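Side-chain contacts in protein F2 like fibronectin-binding protein (PDB 5A0N), which is a surface adhesin whose N-terminal thioester domain carries an internal thioester and probably mediates covalent attachment of the bacterium to host molecules: residues A[64-68]-A[69-73]; A[139-142]-A[143-147]; A[162-165]-A[166-170]. All blocks are in the same frame, centred on the assembly; numbering follows the deposited sequence.

Contact 1: A[64-68]-A[69-73]; sequences PSFTD and EKPKG
Ser-65 and Lys-72 face each other as an antiparallel hydrogen-bonded pair, a single bridge in which Ser-65 N reaches Lys-72 O at 2.9 Å, in the plane of that carbonyl, and Lys-72 N returns an almost straight bond to Ser-65 O. Beyond the pair the chain reverses through Asp-68 and Glu-69, both in the left-handed helical region, and Lys-70 N closes the turn on Thr-67 O (3.0 Å). Aspartate is comparatively tolerant of that conformation. Beyond the Ser-65 and Lys-72 bridge, glycine suits position 73: at its positive phi of 94° a beta carbon would run into Pro-64 CB and the carbonyl O of Lys-72.

Phe-66, just before the turn, supplies its main apolar side chain. With CG anti to the backbone N (chi1 -166°), the ring is placed against the backbone of Glu-69, whose CA sits 3.6 Å from the Phe-66 ring centroid, over one face, in a CH-pi contact. The Glu-69 carboxylate stands nearly perpendicular to the ring and brings OE1 to 3.6 Å from Phe-66 CE2; OE1 also makes a weak hydrogen bond to His-47. Pro-71 adds CD at 4.1 Å from Phe-66 CE1, while His-47 meets the ring edge-to-face from elsewhere in the fold.

Lys-70 folds back, bent at chi2 and chi4, so that NZ donates to Asp-68 O at 2.9 Å, almost in line with the C=O bond. Water 2 joins Ser-65 OG, Thr-67 N and Lys-70 O (2.7 Å from the water), filling in where Thr-67 N and Lys-70 O do not bond directly. The chemistry implies a turn held by backbone bonds, the Lys-70 ammonium and bridging water, with a buried ring as apolar footing and polar ends tied to neighbouring loops, Asp-68 to Ser-30 and Thr-67 OG1 to Lys-27 O.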
loop_
_atom_site.group_PDB
_atom_site.type_symbol
_atom_site.label_atom_id
_atom_site.label_comp_id
_atom_site.label_asym_id
_atom_site.label_seq_id
_atom_site.Cartn_x
_atom_site.Cartn_y
_atom_site.Cartn_z
ATOM N N PRO A 64 -3.105 3.559 -10.253
ATOM C CA PRO A 64 -2.817 4.969 -10.562
ATOM C C PRO A 64 -1.384 5.202 -10.993
ATOM O O PRO A 64 -0.482 4.424 -10.684
ATOM C CB PRO A 64 -3.114 5.672 -9.236
ATOM C CG PRO A 64 -2.690 4.628 -8.228
ATOM C CD PRO A 64 -3.148 3.318 -8.806
ATOM N N SER A 65 -1.185 6.317 -11.697
ATOM C CA SER A 65 0.161 6.679 -12.128
ATOM C C SER A 65 0.201 8.179 -12.415
ATOM O O SER A 65 -0.810 8.867 -12.376
ATOM C CB SER A 65 0.547 5.886 -13.386
ATOM O OG SER A 65 -0.334 6.162 -14.477
ATOM N N PHE A 66 1.417 8.649 -12.659
ATOM C CA PHE A 66 1.678 10.080 -12.851
ATOM C C PHE A 66 2.789 10.259 -13.880
ATOM O O PHE A 66 3.640 11.154 -13.751
ATOM C CB PHE A 66 2.018 10.733 -11.514
ATOM C CG PHE A 66 1.984 12.250 -11.515
ATOM C CD1 PHE A 66 0.849 12.936 -11.908
ATOM C CD2 PHE A 66 3.072 12.983 -11.091
ATOM C CE1 PHE A 66 0.796 14.321 -11.891
ATOM C CE2 PHE A 66 3.029 14.383 -11.056
ATOM C CZ PHE A 66 1.883 15.039 -11.467
ATOM N N THR A 67 2.782 9.448 -14.919
ATOM C CA THR A 67 3.830 9.535 -15.921
ATOM C C THR A 67 3.749 10.863 -16.698
ATOM O O THR A 67 2.668 11.262 -17.108
ATOM C CB THR A 67 3.718 8.340 -16.878
ATOM O OG1 THR A 67 3.715 7.115 -16.120
ATOM C CG2 THR A 67 4.850 8.338 -17.882
ATOM N N ASP A 68 4.898 11.521 -16.869
ATOM C CA ASP A 68 4.949 12.799 -17.565
ATOM C C ASP A 68 4.017 13.814 -16.909
ATOM O O ASP A 68 3.515 14.740 -17.557
ATOM C CB ASP A 68 4.644 12.666 -19.071
ATOM C CG ASP A 68 5.654 11.823 -19.807
ATOM O OD1 ASP A 68 6.797 11.672 -19.300
ATOM O OD2 ASP A 68 5.322 11.332 -20.929
ATOM N N GLU A 69 3.837 13.683 -15.599
ATOM C CA GLU A 69 2.947 14.575 -14.836
ATOM C C GLU A 69 1.517 14.592 -15.339
ATOM O O GLU A 69 0.785 15.566 -15.138
ATOM C CB GLU A 69 3.554 15.973 -14.705
ATOM C CG GLU A 69 4.952 15.929 -14.121
ATOM C CD GLU A 69 5.330 17.118 -13.290
ATOM O OE1 GLU A 69 5.001 17.162 -12.073
ATOM O OE2 GLU A 69 5.955 17.991 -13.874
ATOM N N LYS A 70 1.070 13.477 -15.895
ATOM C CA LYS A 70 -0.325 13.334 -16.342
ATOM C C LYS A 70 -0.963 12.330 -15.377
ATOM O O LYS A 70 -0.622 11.155 -15.363
ATOM C CB LYS A 70 -0.403 12.803 -17.783
ATOM C CG LYS A 70 0.354 13.587 -18.846
ATOM C CD LYS A 70 -0.098 15.024 -18.968
ATOM C CE LYS A 70 0.761 15.873 -19.940
ATOM N NZ LYS A 70 1.994 16.454 -19.255
ATOM N N PRO A 71 -1.906 12.778 -14.555
ATOM C CA PRO A 71 -2.464 11.833 -13.575
ATOM C C PRO A 71 -3.389 10.826 -14.241
ATOM O O PRO A 71 -4.180 11.164 -15.095
ATOM C CB PRO A 71 -3.260 12.739 -12.632
ATOM C CG PRO A 71 -3.634 13.925 -13.481
ATOM C CD PRO A 71 -2.475 14.126 -14.420
ATOM N N LYS A 72 -3.279 9.579 -13.791
ATOM C CA LYS A 72 -4.302 8.548 -14.041
ATOM C C LYS A 72 -4.649 8.060 -12.655
ATOM O O LYS A 72 -3.815 7.488 -11.964
ATOM C CB LYS A 72 -3.775 7.414 -14.938
ATOM C CG LYS A 72 -3.551 7.844 -16.405
ATOM C CD LYS A 72 -4.888 8.019 -17.131
ATOM C CE LYS A 72 -4.756 8.350 -18.609
ATOM N NZ LYS A 72 -6.061 8.860 -19.153
ATOM N N GLY A 73 -5.898 8.288 -12.258
ATOM C CA GLY A 73 -6.359 7.958 -10.905
ATOM C C GLY A 73 -6.234 9.137 -9.999
ATOM O O GLY A 73 -5.123 9.503 -9.598
HETATM O O HOH W 1 -2.448 9.537 -9.980
HETATM O O HOH W 2 0.136 8.562 -15.877
#

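Contact 2: A[139-142]-A[143-147]; sequences FHQV and IQYEI
Phe-139 and Ile-143, one turn apart, form an i to i+4 contact within helix 132-152, in the buried middle of the helical part of the domain. Four successive backbone bonds carry the helix through here; that from Ile-143 N to Phe-139 O is 3.0 Å long. Phe-139 holds CG anti to its N (chi1 -169°), which leans the ring toward the next turn, where Ile-143 CG1 lies 4.0 Å from the ring centroid, over one face, while Ile-143 CD1 touches Phe-139 CZ at 3.9 Å. Both are apolar, as befits a side that packs on Ile-179 of helix 170-182 and, through Ile-143, on Leu-112 of helix 105-118.

A second pair lies elsewhere round the helix. The extended chain of Gln-141 runs alongside the Tyr-145 ring, Gln-141 CG 3.7 Å from Tyr-145 CE2, and water 3 joins the two polar ends, 2.9 Å from Gln-141 NE2 and 2.7 Å from Tyr-145 OH. Gln-141 OE1 is taken by Gln-172.

His-140 bonds Tyr-36 OH and Ala-54 O, and Gln-144 OE1 accepts from the backbone N of Cys-56, presumably the thioester cysteine. This is a central helix of the helical insertion, set between helices 105-118 and 170-182 and the edge strand 55-56.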
loop_
_atom_site.group_PDB
_atom_site.type_symbol
_atom_site.label_atom_id
_atom_site.label_comp_id
_atom_site.label_asym_id
_atom_site.label_seq_id
_atom_site.Cartn_x
_atom_site.Cartn_y
_atom_site.Cartn_z
ATOM N N PHE A 139 10.645 -4.217 0.427
ATOM C CA PHE A 139 9.742 -4.602 1.527
ATOM C C PHE A 139 8.329 -4.080 1.266
ATOM O O PHE A 139 7.355 -4.738 1.601
ATOM C CB PHE A 139 10.266 -4.111 2.874
ATOM C CG PHE A 139 9.545 -4.671 4.085
ATOM C CD1 PHE A 139 9.295 -6.034 4.222
ATOM C CD2 PHE A 139 9.168 -3.833 5.131
ATOM C CE1 PHE A 139 8.690 -6.534 5.362
ATOM C CE2 PHE A 139 8.565 -4.353 6.266
ATOM C CZ PHE A 139 8.337 -5.689 6.370
ATOM N N HIS A 140 8.213 -2.869 0.690
ATOM C CA HIS A 140 6.883 -2.379 0.306
ATOM C C HIS A 140 6.199 -3.423 -0.579
ATOM O O HIS A 140 5.029 -3.752 -0.383
ATOM C CB HIS A 140 6.987 -1.037 -0.432
ATOM C CG HIS A 140 5.654 -0.460 -0.766
ATOM N ND1 HIS A 140 4.905 -0.875 -1.839
ATOM C CD2 HIS A 140 4.930 0.504 -0.140
ATOM C CE1 HIS A 140 3.774 -0.195 -1.858
ATOM N NE2 HIS A 140 3.758 0.640 -0.839
ATOM N N GLN A 141 6.934 -3.944 -1.562
ATOM C CA GLN A 141 6.329 -4.834 -2.534
ATOM C C GLN A 141 5.823 -6.125 -1.866
ATOM O O GLN A 141 4.734 -6.582 -2.195
ATOM C CB GLN A 141 7.320 -5.145 -3.646
ATOM C CG GLN A 141 6.728 -5.975 -4.760
ATOM C CD GLN A 141 7.677 -6.213 -5.898
ATOM O OE1 GLN A 141 8.865 -6.430 -5.681
ATOM N NE2 GLN A 141 7.171 -6.080 -7.131
ATOM N N VAL A 142 6.599 -6.744 -0.965
ATOM C CA VAL A 142 6.077 -7.973 -0.321
ATOM C C VAL A 142 4.923 -7.690 0.619
ATOM O O VAL A 142 3.969 -8.470 0.673
ATOM C CB VAL A 142 7.144 -8.847 0.371
ATOM C CG1 VAL A 142 8.015 -9.496 -0.681
ATOM C CG2 VAL A 142 7.958 -8.069 1.406
ATOM N N ILE A 143 4.973 -6.583 1.341
ATOM C CA ILE A 143 3.824 -6.181 2.151
ATOM C C ILE A 143 2.589 -6.001 1.256
ATOM O O ILE A 143 1.483 -6.449 1.604
ATOM C CB ILE A 143 4.129 -4.909 2.966
ATOM C CG1 ILE A 143 5.161 -5.203 4.055
ATOM C CG2 ILE A 143 2.851 -4.313 3.521
ATOM C CD1 ILE A 143 4.632 -5.962 5.269
ATOM N N GLN A 144 2.759 -5.372 0.096
ATOM C CA GLN A 144 1.647 -5.158 -0.808
ATOM C C GLN A 144 1.028 -6.478 -1.262
ATOM O O GLN A 144 -0.194 -6.590 -1.337
ATOM C CB GLN A 144 2.097 -4.327 -1.997
ATOM C CG GLN A 144 1.021 -4.115 -3.062
ATOM C CD GLN A 144 -0.098 -3.241 -2.597
ATOM O OE1 GLN A 144 -0.053 -2.011 -2.762
ATOM N NE2 GLN A 144 -1.151 -3.856 -2.064
ATOM N N TYR A 145 1.842 -7.437 -1.658
ATOM C CA TYR A 145 1.311 -8.737 -2.067
ATOM C C TYR A 145 0.576 -9.409 -0.916
ATOM O O TYR A 145 -0.473 -10.041 -1.155
ATOM C CB TYR A 145 2.366 -9.655 -2.698
ATOM C CG TYR A 145 2.620 -9.276 -4.137
ATOM C CD1 TYR A 145 1.684 -9.594 -5.119
ATOM C CD2 TYR A 145 3.758 -8.564 -4.516
ATOM C CE1 TYR A 145 1.867 -9.191 -6.447
ATOM C CE2 TYR A 145 3.938 -8.162 -5.839
ATOM C CZ TYR A 145 2.989 -8.471 -6.789
ATOM O OH TYR A 145 3.117 -8.060 -8.087
ATOM N N GLU A 146 1.064 -9.280 0.317
ATOM C CA GLU A 146 0.353 -9.894 1.420
ATOM C C GLU A 146 -0.942 -9.161 1.750
ATOM O O GLU A 146 -1.927 -9.811 2.115
ATOM C CB GLU A 146 1.254 -10.086 2.626
ATOM C CG GLU A 146 0.791 -11.217 3.564
ATOM C CD GLU A 146 0.906 -12.625 3.005
ATOM O OE1 GLU A 146 1.145 -12.781 1.784
ATOM O OE2 GLU A 146 0.763 -13.583 3.793
ATOM N N ILE A 147 -0.990 -7.841 1.546
ATOM C CA ILE A 147 -2.266 -7.148 1.648
ATOM C C ILE A 147 -3.265 -7.732 0.663
ATOM O O ILE A 147 -4.427 -7.984 1.026
ATOM C CB ILE A 147 -2.076 -5.624 1.509
ATOM C CG1 ILE A 147 -1.415 -5.114 2.788
ATOM C CG2 ILE A 147 -3.373 -4.893 1.176
ATOM C CD1 ILE A 147 -0.954 -3.661 2.736
HETATM O O HOH W 3 4.449 -5.713 -8.008
#

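Contact 3: A[162-165]-A[166-170]; sequences VYIY and EKFSP
A type I beta turn from Tyr-165 to Phe-168 ends the short helix 162-165 and leads into helix 170-182, and its side chains fold back on the turn of helix before it. Phe-168 N closes the turn on Tyr-165 O at 3.0 Å, approaching from above the carbonyl plane; Lys-167 N meets Ile-164 O in a similar way. Glu-166 N still makes a helical bond to Val-162 O.

Phe-168 supplies the apolar side of the turn. Its CB points back toward the helix, and the ring lies alongside Ile-164, Phe-168 CZ 4.0 Å from Ile-164 CG2, with Ile-164 O over one face near the rim. Tyr-165, CG anti to its N (chi1 -167°), runs across Phe-168 at about a right angle, with Tyr-165 CD1 3.9 Å from Phe-168 CD2; the ring planes are 65° apart. Between the two helices the connection then uses a classic helix start: Ser-169 is the N-cap, its side chain capping a backbone N of the next helix, while Gln-172 OE1 accepts from Ser-169 N, which resembles one half of a capping box. Pro-170, lacking an N-H, fits the first helical position.

The solvent side is charged. Lys-167 lies along the helix end with its methylenes beside Tyr-163 O, then bends at chi4 (67°) so that Lys-167 NZ donates to Tyr-163 O at 3.2 Å. Long polar chains suit this exposed place, since their methylenes can lie along the backbone while the charged ends reach water or a carbonyl; Glu-166 likewise lays CG 3.3 Å from Val-162 O.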
loop_
_atom_site.group_PDB
_atom_site.type_symbol
_atom_site.label_atom_id
_atom_site.label_comp_id
_atom_site.label_asym_id
_atom_site.label_seq_id
_atom_site.Cartn_x
_atom_site.Cartn_y
_atom_site.Cartn_z
ATOM N N VAL A 162 3.007 -18.389 -8.906
ATOM C CA VAL A 162 4.442 -18.568 -9.123
ATOM C C VAL A 162 5.039 -17.470 -10.014
ATOM O O VAL A 162 6.179 -17.060 -9.815
ATOM C CB VAL A 162 4.721 -19.981 -9.673
ATOM C CG1 VAL A 162 6.173 -20.181 -10.053
ATOM C CG2 VAL A 162 4.270 -21.031 -8.654
ATOM N N TYR A 163 4.259 -16.947 -10.956
ATOM C CA TYR A 163 4.791 -15.884 -11.815
ATOM C C TYR A 163 5.219 -14.641 -11.044
ATOM O O TYR A 163 6.092 -13.886 -11.461
ATOM C CB TYR A 163 3.783 -15.509 -12.902
ATOM C CG TYR A 163 2.597 -14.630 -12.503
ATOM C CD1 TYR A 163 1.566 -15.104 -11.658
ATOM C CD2 TYR A 163 2.491 -13.332 -13.020
ATOM C CE1 TYR A 163 0.495 -14.300 -11.343
ATOM C CE2 TYR A 163 1.407 -12.545 -12.730
ATOM C CZ TYR A 163 0.415 -13.021 -11.872
ATOM O OH TYR A 163 -0.648 -12.193 -11.637
ATOM N N ILE A 164 4.589 -14.418 -9.902
ATOM C CA ILE A 164 4.991 -13.321 -9.026
ATOM C C ILE A 164 6.139 -13.794 -8.133
ATOM O O ILE A 164 7.147 -13.119 -7.993
ATOM C CB ILE A 164 3.782 -12.813 -8.184
ATOM C CG1 ILE A 164 2.732 -12.135 -9.113
ATOM C CG2 ILE A 164 4.266 -11.827 -7.130
ATOM C CD1 ILE A 164 1.354 -12.103 -8.527
ATOM N N TYR A 165 5.964 -14.954 -7.502
ATOM C CA TYR A 165 6.956 -15.427 -6.548
ATOM C C TYR A 165 8.351 -15.494 -7.142
ATOM O O TYR A 165 9.335 -15.100 -6.511
ATOM C CB TYR A 165 6.572 -16.798 -6.027
ATOM C CG TYR A 165 7.377 -17.190 -4.815
ATOM C CD1 TYR A 165 7.096 -16.648 -3.555
ATOM C CD2 TYR A 165 8.395 -18.098 -4.910
ATOM C CE1 TYR A 165 7.820 -17.007 -2.438
ATOM C CE2 TYR A 165 9.134 -18.466 -3.789
ATOM C CZ TYR A 165 8.838 -17.920 -2.564
ATOM O OH TYR A 165 9.559 -18.273 -1.423
ATOM N N GLU A 166 8.441 -15.963 -8.385
ATOM C CA GLU A 166 9.737 -16.188 -9.006
ATOM C C GLU A 166 10.456 -14.860 -9.311
ATOM O O GLU A 166 11.654 -14.846 -9.554
ATOM C CB GLU A 166 9.613 -17.037 -10.279
ATOM C CG GLU A 166 8.914 -16.325 -11.436
ATOM C CD GLU A 166 8.610 -17.245 -12.626
ATOM O OE1 GLU A 166 8.814 -18.475 -12.514
ATOM O OE2 GLU A 166 8.159 -16.726 -13.676
ATOM N N LYS A 167 9.726 -13.749 -9.295
ATOM C CA LYS A 167 10.330 -12.432 -9.479
ATOM C C LYS A 167 10.892 -11.858 -8.183
ATOM O O LYS A 167 11.633 -10.887 -8.206
ATOM C CB LYS A 167 9.322 -11.446 -10.068
ATOM C CG LYS A 167 8.811 -11.797 -11.449
ATOM C CD LYS A 167 7.786 -10.736 -11.859
ATOM C CE LYS A 167 7.515 -10.692 -13.351
ATOM N NZ LYS A 167 6.840 -11.921 -13.825
ATOM N N PHE A 168 10.512 -12.440 -7.047
ATOM C CA PHE A 168 10.982 -11.941 -5.767
ATOM C C PHE A 168 12.480 -12.226 -5.606
ATOM O O PHE A 168 12.976 -13.281 -6.011
ATOM C CB PHE A 168 10.251 -12.608 -4.591
ATOM C CG PHE A 168 8.838 -12.133 -4.338
ATOM C CD1 PHE A 168 8.345 -10.928 -4.827
ATOM C CD2 PHE A 168 8.016 -12.870 -3.546
ATOM C CE1 PHE A 168 7.043 -10.540 -4.557
ATOM C CE2 PHE A 168 6.737 -12.473 -3.265
ATOM C CZ PHE A 168 6.241 -11.306 -3.749
ATOM N N SER A 169 13.180 -11.298 -4.978
ATOM C CA SER A 169 14.577 -11.514 -4.603
ATOM C C SER A 169 14.636 -12.531 -3.457
ATOM O O SER A 169 13.633 -12.770 -2.759
ATOM C CB SER A 169 15.231 -10.204 -4.169
ATOM O OG SER A 169 14.662 -9.765 -2.946
ATOM N N PRO A 170 15.810 -13.116 -3.217
ATOM C CA PRO A 170 15.926 -14.008 -2.066
ATOM C C PRO A 170 15.545 -13.314 -0.746
ATOM O O PRO A 170 14.937 -13.930 0.132
ATOM C CB PRO A 170 17.424 -14.382 -2.075
ATOM C CG PRO A 170 17.841 -14.230 -3.499
ATOM C CD PRO A 170 17.052 -13.072 -4.026
HETATM O O HOH W 4 7.809 -14.152 -13.532
#

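In the fold
Contact 2 is the core member, close to the centre of the chain; contacts 1 and 3 lie toward the surface, each anchoring one aromatic ring inward while polar chains lie at the rim. Contacts 2 and 3 share an interface: Tyr-145 CZ packs on Ile-164 CG2 at 3.6 Å, and both Val-142 and Tyr-145 touch the Phe-168 ring, so the turn before helix 170-182 rests on helix 132-152. Contact 1 stands apart, about 22 Å from contact 2 between centres, in the loop leading to strand 75-78. Contact 2 has the regular i to i+4 bonds of a helix, whereas contacts 1 and 3 are closed by turn bonds, helped by lysine ammonium groups reaching backbone carbonyls.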